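Extracellular solute-binding protein, family 1 (Bifidobacterium longum subsp. infantis, PDB 6FTH) probably captures human milk oligosaccharides outside the cell and delivers them to an ABC transporter for uptake. Local coordinates at residues A[243-247]-A[498-503]. Residues are numbered along the deposited sequence; the frame is centred on the assembly and turned at random.
Sequences KSFLT and LDSLGL
Ser244, at the end of the β-hairpin strand 241-244, meets Leu503, the first residue of the C-terminal helix 503-518, and opens an ST turn that redirects the chain after the strand, with Leu246 and Thr247 facing the corner between two helices. Its OG, set anti to the backbone N (chi1 178°), accepts from Leu246 N at 3.1 Å, fairly straight at 158°, and donates to Gly234 O, just ahead of the partner strand 235-238. With its hydroxyl engaged by Leu246 N and Gly234 O, the small serine can present a flank to a hydrocarbon: Leu503 CD1 lies 3.7 Å from Ser244 OG. Phe245 turns away and packs against Phe208 and Leu217. Leu246 then swings back toward the helices, its CB 3.9 Å from Leu498 CD1 and its CD1 reaching Leu503 CD1 at 4.2 Å; with Ile470 of helix 457-484 also touching it, an apolar branched side chain suits this buried place. Its carbonyl O is hydrogen-bonded to Tyr494 OH, a polar tie to helix 487-500. Between Leu498 and Leu503 the helix ends in a Schellman motif, in which Leu503 N bonds to Leu498 O (3.1 Å) and Gly502 N to Asp499 O. Gly502 is the C-prime residue, where positive phi (99°) favours glycine, and the chain passes at once into the next helix. Thr247, partly exposed, suits the border of the cluster because its two branches differ: the methyl CG2 faces the leucines. The side chains of Thr247 and Leu498 run past each other in opposing senses, while Thr247 meets Leu503 tip to tip, with Thr247 CG2 3.7 Å from Leu503 CD2.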
loop_
_atom_site.group_PDB
_atom_site.type_symbol
_atom_site.label_atom_id
_atom_site.label_comp_id
_atom_site.label_asym_id
_atom_site.label_seq_id
_atom_site.Cartn_x
_atom_site.Cartn_y
_atom_site.Cartn_z
ATOM N N LYS A 243 -15.596 -13.707 -3.701
ATOM C CA LYS A 243 -15.081 -15.055 -3.561
ATOM C C LYS A 243 -13.726 -15.001 -2.865
ATOM O O LYS A 243 -13.117 -13.941 -2.721
ATOM C CB LYS A 243 -14.997 -15.756 -4.917
ATOM C CG LYS A 243 -16.358 -15.821 -5.615
ATOM C CD LYS A 243 -16.252 -16.382 -6.987
ATOM C CE LYS A 243 -17.639 -16.549 -7.593
ATOM N NZ LYS A 243 -17.545 -17.214 -8.931
ATOM N N SER A 244 -13.259 -16.165 -2.426
ATOM C CA SER A 244 -11.872 -16.299 -2.002
ATOM C C SER A 244 -11.051 -16.943 -3.100
ATOM O O SER A 244 -11.439 -17.963 -3.664
ATOM C CB SER A 244 -11.738 -17.142 -0.736
ATOM O OG SER A 244 -10.355 -17.298 -0.379
ATOM N N PHE A 245 -9.892 -16.356 -3.393
ATOM C CA PHE A 245 -9.022 -17.012 -4.346
ATOM C C PHE A 245 -8.203 -18.131 -3.721
ATOM O O PHE A 245 -7.563 -18.879 -4.459
ATOM C CB PHE A 245 -8.134 -16.022 -5.117
ATOM C CG PHE A 245 -7.210 -15.166 -4.266
ATOM C CD1 PHE A 245 -6.070 -15.693 -3.666
ATOM C CD2 PHE A 245 -7.432 -13.805 -4.176
ATOM C CE1 PHE A 245 -5.218 -14.884 -2.936
ATOM C CE2 PHE A 245 -6.586 -12.978 -3.433
ATOM C CZ PHE A 245 -5.458 -13.520 -2.833
ATOM N N LEU A 246 -8.253 -18.293 -2.400
ATOM C CA LEU A 246 -7.398 -19.265 -1.730
ATOM C C LEU A 246 -7.721 -20.686 -2.141
ATOM O O LEU A 246 -6.860 -21.559 -2.020
ATOM C CB LEU A 246 -7.550 -19.132 -0.216
ATOM C CG LEU A 246 -7.095 -17.809 0.384
ATOM C CD1 LEU A 246 -7.390 -17.787 1.885
ATOM C CD2 LEU A 246 -5.612 -17.556 0.143
ATOM N N THR A 247 -8.941 -20.944 -2.618
ATOM C CA THR A 247 -9.370 -22.267 -3.061
ATOM C C THR A 247 -9.706 -22.291 -4.548
ATOM O O THR A 247 -10.394 -23.205 -5.022
ATOM C CB THR A 247 -10.572 -22.751 -2.233
ATOM O OG1 THR A 247 -11.642 -21.811 -2.369
ATOM C CG2 THR A 247 -10.205 -22.880 -0.780
ATOM N N LEU A 498 -9.484 -25.374 4.893
ATOM C CA LEU A 498 -9.784 -23.946 5.019
ATOM C C LEU A 498 -11.256 -23.724 5.339
ATOM O O LEU A 498 -11.600 -22.857 6.151
ATOM C CB LEU A 498 -9.398 -23.191 3.740
ATOM C CG LEU A 498 -7.901 -23.247 3.369
ATOM C CD1 LEU A 498 -7.599 -22.165 2.307
ATOM C CD2 LEU A 498 -6.983 -23.064 4.586
ATOM N N ASP A 499 -12.125 -24.525 4.735
ATOM C CA ASP A 499 -13.556 -24.458 5.051
ATOM C C ASP A 499 -13.798 -24.766 6.523
ATOM O O ASP A 499 -14.574 -24.072 7.189
ATOM C CB ASP A 499 -14.330 -25.435 4.171
ATOM C CG ASP A 499 -14.499 -24.940 2.733
ATOM O OD1 ASP A 499 -14.042 -23.824 2.427
ATOM O OD2 ASP A 499 -15.087 -25.680 1.916
ATOM N N SER A 500 -13.099 -25.770 7.066
ATOM C CA SER A 500 -13.243 -26.107 8.478
ATOM C C SER A 500 -12.781 -24.984 9.393
ATOM O O SER A 500 -13.200 -24.931 10.551
ATOM C CB SER A 500 -12.444 -27.373 8.794
ATOM O OG SER A 500 -11.061 -27.106 8.964
ATOM N N LEU A 501 -11.939 -24.079 8.895
ATOM C CA LEU A 501 -11.436 -22.936 9.631
ATOM C C LEU A 501 -12.253 -21.668 9.394
ATOM O O LEU A 501 -11.889 -20.599 9.890
ATOM C CB LEU A 501 -9.945 -22.725 9.288
ATOM C CG LEU A 501 -9.030 -23.912 9.613
ATOM C CD1 LEU A 501 -7.626 -23.654 9.096
ATOM C CD2 LEU A 501 -8.986 -24.116 11.133
ATOM N N GLY A 502 -13.366 -21.771 8.667
ATOM C CA GLY A 502 -14.286 -20.662 8.521
ATOM C C GLY A 502 -14.158 -19.867 7.237
ATOM O O GLY A 502 -14.730 -18.783 7.158
ATOM N N LEU A 503 -13.400 -20.357 6.243
ATOM C CA LEU A 503 -13.231 -19.574 5.013
ATOM C C LEU A 503 -14.567 -19.150 4.418
ATOM O O LEU A 503 -14.716 -17.998 3.995
ATOM C CB LEU A 503 -12.412 -20.345 3.984
ATOM C CG LEU A 503 -12.152 -19.601 2.675
ATOM C CD1 LEU A 503 -11.391 -18.353 2.959
ATOM C CD2 LEU A 503 -11.374 -20.463 1.705
#